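PDB 2X32: cellulose-binding protein from Saccharophagus degradans, which binds a long polyisoprenoid diphosphate in the core of its YceI-like domain and is implicated in plant cell wall breakdown. Local coordinates for residues N122-R125 with I131-Q134; A150-L155 with N162-T167. All coordinates share one frame; numbering follows the deposited sequence.

Contact 1 (N122-R125 with I131-Q134); sequences NVQR and IMVQ. With IMD (imidazole), chain D.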
loop_
_atom_site.group_PDB
_atom_site.type_symbol
_atom_site.label_atom_id
_atom_site.label_comp_id
_atom_site.label_asym_id
_atom_site.label_seq_id
_atom_site.Cartn_x
_atom_site.Cartn_y
_atom_site.Cartn_z
ATOM N N ASN A 122 -9.400 -7.141 6.509
ATOM C CA ASN A 122 -9.662 -8.510 6.813
ATOM C C ASN A 122 -8.383 -9.102 7.396
ATOM O O ASN A 122 -7.312 -8.984 6.794
ATOM C CB ASN A 122 -10.084 -9.291 5.566
ATOM C CG ASN A 122 -10.540 -10.674 5.907
ATOM O OD1 ASN A 122 -9.704 -11.588 6.137
ATOM N ND2 ASN A 122 -11.888 -10.874 5.992
ATOM N N VAL A 123 -8.494 -9.658 8.599
ATOM C CA VAL A 123 -7.389 -10.309 9.255
ATOM C C VAL A 123 -7.751 -11.768 9.472
ATOM O O VAL A 123 -8.768 -12.064 10.106
ATOM C CB VAL A 123 -7.074 -9.660 10.605
ATOM C CG1 VAL A 123 -5.864 -10.417 11.323
ATOM C CG2 VAL A 123 -6.808 -8.146 10.440
ATOM N N GLN A 124 -6.944 -12.664 8.950
ATOM C CA GLN A 124 -7.204 -14.094 9.093
ATOM C C GLN A 124 -5.981 -14.780 9.660
ATOM O O GLN A 124 -4.841 -14.540 9.192
ATOM C CB GLN A 124 -7.584 -14.715 7.758
ATOM C CG GLN A 124 -8.007 -16.189 7.911
ATOM C CD GLN A 124 -8.379 -16.864 6.581
ATOM O OE1 GLN A 124 -7.868 -16.528 5.506
ATOM N NE2 GLN A 124 -9.228 -17.848 6.695
ATOM N N ARG A 125 -6.192 -15.636 10.664
ATOM C CA ARG A 125 -5.100 -16.431 11.205
ATOM C C ARG A 125 -4.862 -17.663 10.333
ATOM O O ARG A 125 -5.787 -18.425 10.031
ATOM C CB ARG A 125 -5.350 -16.878 12.651
ATOM C CG ARG A 125 -4.202 -17.713 13.167
ATOM C CD ARG A 125 -4.340 -18.118 14.610
ATOM N NE ARG A 125 -4.160 -16.957 15.496
ATOM C CZ ARG A 125 -2.992 -16.388 15.763
ATOM N NH1 ARG A 125 -1.839 -16.856 15.271
ATOM N NH2 ARG A 125 -2.962 -15.297 16.523
ATOM N N ILE A 131 -0.337 -14.582 10.212
ATOM C CA ILE A 131 -1.598 -13.974 9.893
ATOM C C ILE A 131 -1.525 -13.330 8.512
ATOM O O ILE A 131 -0.442 -12.995 8.013
ATOM C CB ILE A 131 -2.022 -12.944 10.985
ATOM C CG1 ILE A 131 -1.089 -11.752 10.936
ATOM C CG2 ILE A 131 -2.152 -13.596 12.386
ATOM C CD1 ILE A 131 -1.469 -10.632 11.914
ATOM N N MET A 132 -2.686 -13.200 7.888
ATOM C CA MET A 132 -2.866 -12.590 6.579
ATOM C C MET A 132 -3.800 -11.376 6.717
ATOM O O MET A 132 -4.924 -11.505 7.275
ATOM C CB MET A 132 -3.423 -13.613 5.582
ATOM C CG MET A 132 -3.618 -13.039 4.187
ATOM S SD MET A 132 -4.307 -14.257 3.023
ATOM C CE MET A 132 -5.795 -14.788 3.844
ATOM N N VAL A 133 -3.346 -10.238 6.205
ATOM C CA VAL A 133 -4.088 -8.986 6.286
ATOM C C VAL A 133 -4.299 -8.420 4.909
ATOM O O VAL A 133 -3.366 -8.262 4.134
ATOM C CB VAL A 133 -3.358 -7.929 7.169
ATOM C CG1 VAL A 133 -4.216 -6.682 7.375
ATOM C CG2 VAL A 133 -2.985 -8.553 8.531
ATOM N N GLN A 134 -5.545 -8.104 4.610
ATOM C CA GLN A 134 -5.833 -7.556 3.291
ATOM C C GLN A 134 -6.965 -6.545 3.347
ATOM O O GLN A 134 -7.745 -6.507 4.301
ATOM C CB GLN A 134 -6.073 -8.723 2.324
ATOM C CG GLN A 134 -7.338 -9.560 2.663
ATOM C CD GLN A 134 -7.453 -10.775 1.823
ATOM O OE1 GLN A 134 -7.367 -10.706 0.584
ATOM N NE2 GLN A 134 -7.614 -11.923 2.482
HETATM N N1 IMD D . -6.754 -8.324 -3.225
HETATM C C2 IMD D . -6.835 -9.399 -2.386
HETATM N N3 IMD D . -7.458 -8.986 -1.246
HETATM C C4 IMD D . -7.777 -7.670 -1.327
HETATM C C5 IMD D . -7.322 -7.255 -2.578
HETATM O O HOH W 1 -7.052 -11.813 5.363
#
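The beta hairpin of strands 115-125 and 130-142, part of the curled antiparallel sheet that encloses the lipid in this YceI-like domain, is a compact example of one pairing serving two unlike faces. Asn122 and Gln134 form a hydrogen-bonded pair, with Asn122 N to Gln134 O at 2.8 Å and Gln134 N returning to Asn122 O; Gln124 and Met132 repeat the pattern, Met132 N lying 2.9 Å from Gln124 O. The non-hydrogen-bonded pairs are Val123 with Val133 and Arg125 with Ile131. At the first, Val123 CG2 stands 4.3 Å from Val133 CG1, and both valines touch the bound polyprenyl chain. At the second, Ile131 CG2 lies over one face of the Arg125 guanidinium, offset toward its rim, while Arg125 NE and NH2 bond to the carbonyls of Leu94 and Val91.

The other face is mixed. Gln124 and Met132 run side by side, and the bend at the end of the methionine (chi3 55°) brings Met132 CE to 3.2 Å from Gln124 OE1; Gln124 NE2 is held by Gly97 O. A water accepts from Gln134 NE2, in the conformer described, at 2.9 Å; Asn122 OD1, 2.8 Å from this water, and Met132 O are acceptors it can serve, perhaps not both at once. Asn122 ND2 turns to Asp99 and Gln136. The chemistry implies a local contrast: Val123 and Val133 offer hydrocarbon to the lipid, with the Arg125 guanidinium on their face tied to backbone carbonyls, whereas across the sheet water and neighbours such as Gly97, Asp99 and Gln136 serve the amides.

Contact 2 (A150-L155 with N162-T167); sequences AGIETL and NVISTT. With OTP ((2E,6E,10E,14E,18E,22E,26E)-3,7,11,15,19,23,27,31-octamethyldotriaconta-2,6,10,14,18,22,26,30-octaenyl trihydrogen diphosphate), chain C.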
loop_
_atom_site.group_PDB
_atom_site.type_symbol
_atom_site.label_atom_id
_atom_site.label_comp_id
_atom_site.label_asym_id
_atom_site.label_seq_id
_atom_site.Cartn_x
_atom_site.Cartn_y
_atom_site.Cartn_z
ATOM N N ALA A 150 -0.057 16.909 -9.982
ATOM C CA ALA A 150 0.873 17.567 -10.901
ATOM C C ALA A 150 1.785 16.544 -11.548
ATOM O O ALA A 150 2.092 16.650 -12.745
ATOM C CB ALA A 150 1.723 18.691 -10.204
ATOM N N GLY A 151 2.202 15.548 -10.797
ATOM C CA GLY A 151 3.009 14.493 -11.341
ATOM C C GLY A 151 2.263 13.693 -12.394
ATOM O O GLY A 151 2.843 13.285 -13.387
ATOM N N ILE A 152 0.999 13.401 -12.146
ATOM C CA ILE A 152 0.165 12.729 -13.150
ATOM C C ILE A 152 0.076 13.571 -14.420
ATOM O O ILE A 152 0.205 13.036 -15.517
ATOM C CB ILE A 152 -1.226 12.381 -12.566
ATOM C CG1 ILE A 152 -1.060 11.331 -11.472
ATOM C CG2 ILE A 152 -2.141 11.835 -13.667
ATOM C CD1 ILE A 152 -2.353 10.871 -10.835
ATOM N N GLU A 153 -0.024 14.888 -14.272
ATOM C CA GLU A 153 -0.089 15.759 -15.443
ATOM C C GLU A 153 1.227 15.722 -16.213
ATOM O O GLU A 153 1.210 15.708 -17.450
ATOM C CB GLU A 153 -0.456 17.167 -15.043
ATOM C CG GLU A 153 -0.603 18.125 -16.221
ATOM C CD GLU A 153 -1.678 17.730 -17.211
ATOM O OE1 GLU A 153 -2.490 16.815 -16.918
ATOM O OE2 GLU A 153 -1.726 18.369 -18.294
ATOM N N THR A 154 2.346 15.663 -15.512
ATOM C CA THR A 154 3.655 15.492 -16.180
ATOM C C THR A 154 3.692 14.205 -16.961
ATOM O O THR A 154 4.011 14.206 -18.171
ATOM C CB THR A 154 4.820 15.538 -15.151
ATOM O OG1 THR A 154 4.748 16.823 -14.534
ATOM C CG2 THR A 154 6.189 15.324 -15.791
ATOM N N LEU A 155 3.267 13.098 -16.340
ATOM C CA LEU A 155 3.223 11.813 -17.056
ATOM C C LEU A 155 2.291 11.888 -18.266
ATOM O O LEU A 155 2.609 11.353 -19.319
ATOM C CB LEU A 155 2.740 10.698 -16.134
ATOM C CG LEU A 155 3.660 10.344 -14.948
ATOM C CD1 LEU A 155 3.031 9.256 -14.082
ATOM C CD2 LEU A 155 4.964 9.916 -15.440
ATOM N N ASN A 162 -4.565 12.045 -23.545
ATOM C CA ASN A 162 -5.687 12.942 -23.341
ATOM C C ASN A 162 -6.145 13.013 -21.880
ATOM O O ASN A 162 -6.416 14.099 -21.344
ATOM C CB ASN A 162 -6.846 12.541 -24.284
ATOM C CG ASN A 162 -7.259 11.044 -24.177
ATOM O OD1 ASN A 162 -6.621 10.221 -23.499
ATOM N ND2 ASN A 162 -8.343 10.698 -24.878
ATOM N N VAL A 163 -6.168 11.850 -21.230
ATOM C CA VAL A 163 -6.675 11.699 -19.860
ATOM C C VAL A 163 -5.921 10.574 -19.142
ATOM O O VAL A 163 -5.623 9.525 -19.714
ATOM C CB VAL A 163 -8.165 11.323 -19.880
ATOM C CG1 VAL A 163 -8.370 10.182 -20.833
ATOM C CG2 VAL A 163 -8.672 10.926 -18.502
ATOM N N ILE A 164 -5.567 10.846 -17.896
ATOM C CA ILE A 164 -5.147 9.811 -16.958
ATOM C C ILE A 164 -5.989 10.059 -15.728
ATOM O O ILE A 164 -6.002 11.186 -15.213
ATOM C CB ILE A 164 -3.657 9.902 -16.590
ATOM C CG1 ILE A 164 -2.767 9.677 -17.827
ATOM C CG2 ILE A 164 -3.315 8.866 -15.458
ATOM C CD1 ILE A 164 -1.240 9.796 -17.536
ATOM N N SER A 165 -6.655 9.013 -15.214
ATOM C CA SER A 165 -7.505 9.195 -14.041
ATOM C C SER A 165 -6.638 9.522 -12.823
ATOM O O SER A 165 -5.533 8.979 -12.661
ATOM C CB SER A 165 -8.342 7.975 -13.739
ATOM O OG SER A 165 -9.002 8.136 -12.486
ATOM N N THR A 166 -7.155 10.378 -11.944
ATOM C CA THR A 166 -6.467 10.708 -10.690
ATOM C C THR A 166 -6.914 9.872 -9.506
ATOM O O THR A 166 -6.468 10.080 -8.402
ATOM C CB THR A 166 -6.635 12.176 -10.365
ATOM O OG1 THR A 166 -8.013 12.492 -10.364
ATOM C CG2 THR A 166 -5.947 13.026 -11.442
ATOM N N THR A 167 -7.799 8.909 -9.734
ATOM C CA THR A 167 -8.203 7.979 -8.693
ATOM C C THR A 167 -7.556 6.619 -8.977
ATOM O O THR A 167 -7.566 6.103 -10.116
ATOM C CB THR A 167 -9.728 7.822 -8.662
ATOM O OG1 THR A 167 -10.334 9.104 -8.434
ATOM C CG2 THR A 167 -10.160 6.886 -7.553
HETATM O O7 OTP C . -0.139 5.370 -23.394
HETATM P P2 OTP C . 1.365 5.448 -23.395
HETATM O O5 OTP C . 1.901 6.477 -24.375
HETATM O O6 OTP C . 2.059 4.113 -23.450
HETATM O O4 OTP C . 1.716 6.114 -21.927
HETATM P P1 OTP C . 2.439 5.388 -20.677
HETATM O O2 OTP C . 1.356 4.551 -20.025
HETATM O O3 OTP C . 3.828 4.857 -20.964
HETATM O O1 OTP C . 2.660 6.513 -19.535
HETATM C C40 OTP C . 1.485 7.020 -18.871
HETATM C C39 OTP C . 1.548 6.727 -17.367
HETATM C C37 OTP C . 0.538 6.225 -16.682
HETATM C C38 OTP C . -0.831 5.802 -17.232
HETATM C C36 OTP C . 0.685 6.022 -15.177
HETATM C C35 OTP C . -0.092 6.997 -14.332
HETATM C C34 OTP C . 0.036 6.654 -12.836
HETATM C C32 OTP C . -0.921 6.818 -11.914
HETATM C C33 OTP C . -2.298 7.272 -12.264
HETATM C C31 OTP C . -0.612 6.343 -10.487
HETATM C C30 OTP C . -0.753 7.338 -9.363
HETATM C C29 OTP C . -0.521 6.696 -8.000
HETATM C C27 OTP C . -1.180 7.022 -6.893
HETATM C C28 OTP C . -2.188 8.164 -6.782
HETATM C C26 OTP C . -1.006 6.229 -5.617
HETATM C C25 OTP C . -0.111 5.010 -5.686
HETATM C C24 OTP C . -0.296 4.016 -4.527
HETATM C C22 OTP C . 0.491 3.898 -3.460
HETATM C C23 OTP C . 1.799 4.618 -3.245
HETATM C C21 OTP C . 0.090 2.914 -2.399
HETATM C C20 OTP C . -0.372 3.587 -1.079
HETATM C C19 OTP C . -0.729 2.593 0.027
HETATM C C17 OTP C . -1.957 2.266 0.427
HETATM C C18 OTP C . -3.225 2.925 0.010
HETATM C C16 OTP C . -2.114 1.117 1.411
HETATM C C15 OTP C . -2.769 1.534 2.696
HETATM C C14 OTP C . -2.595 0.492 3.773
HETATM C C12 OTP C . -3.515 0.195 4.723
HETATM C C13 OTP C . -4.888 0.863 4.759
HETATM C C11 OTP C . -3.262 -0.816 5.794
HETATM C C10 OTP C . -2.041 -1.639 5.694
HETATM C C9 OTP C . -1.946 -2.830 6.649
HETATM C C7 OTP C . -1.185 -2.917 7.752
HETATM C C8 OTP C . -0.161 -1.899 8.211
HETATM C C6 OTP C . -1.315 -4.161 8.600
HETATM C C5 OTP C . -2.234 -4.003 9.797
HETATM C C4 OTP C . -2.264 -5.222 10.672
HETATM C C2 OTP C . -3.368 -5.652 11.292
HETATM C C3 OTP C . -4.731 -5.053 11.280
HETATM C C1 OTP C . -3.247 -6.872 12.161
#
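Ile152, on helix 149-158, meets the loop before strand 167-177 with both of its branches. From CB, which points toward the loop, the short branch CG2 reaches 3.7 Å from Ile164 CG2 and almost as near to Ile164 CB, the two isoleucine side chains crossing obliquely there. The longer branch leaves through CG1, set opposite the carbonyl carbon (chi1 -66°), and runs on extended to CD1. That tip rests 4.1 Å from Thr166 CA, close to the Ser165 carbonyl, and on its lipid side CD1 comes within 3.9 Å of OTP C33, a methyl branch of the polyprenyl chain.

This is the wall of the lipid pocket near the diphosphate end of the ligand, and it illustrates how a helix and an irregular segment can close on an apolar guest without a hydrogen bond passing between them. Ile164 CG2 also lies 3.7 Å from OTP C33, which is therefore touched by both isoleucines. At its other tip, Ile164 CD1 approaches Leu155 CB at 4.3 Å and meets the next methyl branch, OTP C38. Leu155, one helical turn after Ile152, lays CD1 3.9 Å from OTP C35. An alanine in place of Ile152 would probably open a gap between helix and loop, with Ile164 CG2 and the C33 methyl losing their shared neighbour.

The loop has its own polar bracing: Ser165 points away from the helix, and its OG accepts from Thr167 N at 3.1 Å in an ST turn. At the ligand's diphosphate head, Lys24 NZ is hydrogen-bonded to OTP, while Leu71 of helix 61-72 packs against Ile152 from beyond the two segments.

In the fold
Read from the N terminus, the chain first lays down most of the curled sheet and helix 61-72, and then turns back on itself at contact 1, where a short connection joins strands 115-125 and 130-142. Strand 130-142 leads into helix 149-158, and contact 2 closes the next loop, between that helix and the segment entering strand 167-177. The two loops follow in series, neither enclosing nor crossing the other. The centres of the two contacts lie about 33 Å apart, on opposite sides of the chain's centre, yet strand 167-177 pairs with strand 130-142 and so returns from contact 2 toward contact 1. Both contacts border the same lipid, at well-separated points along its length.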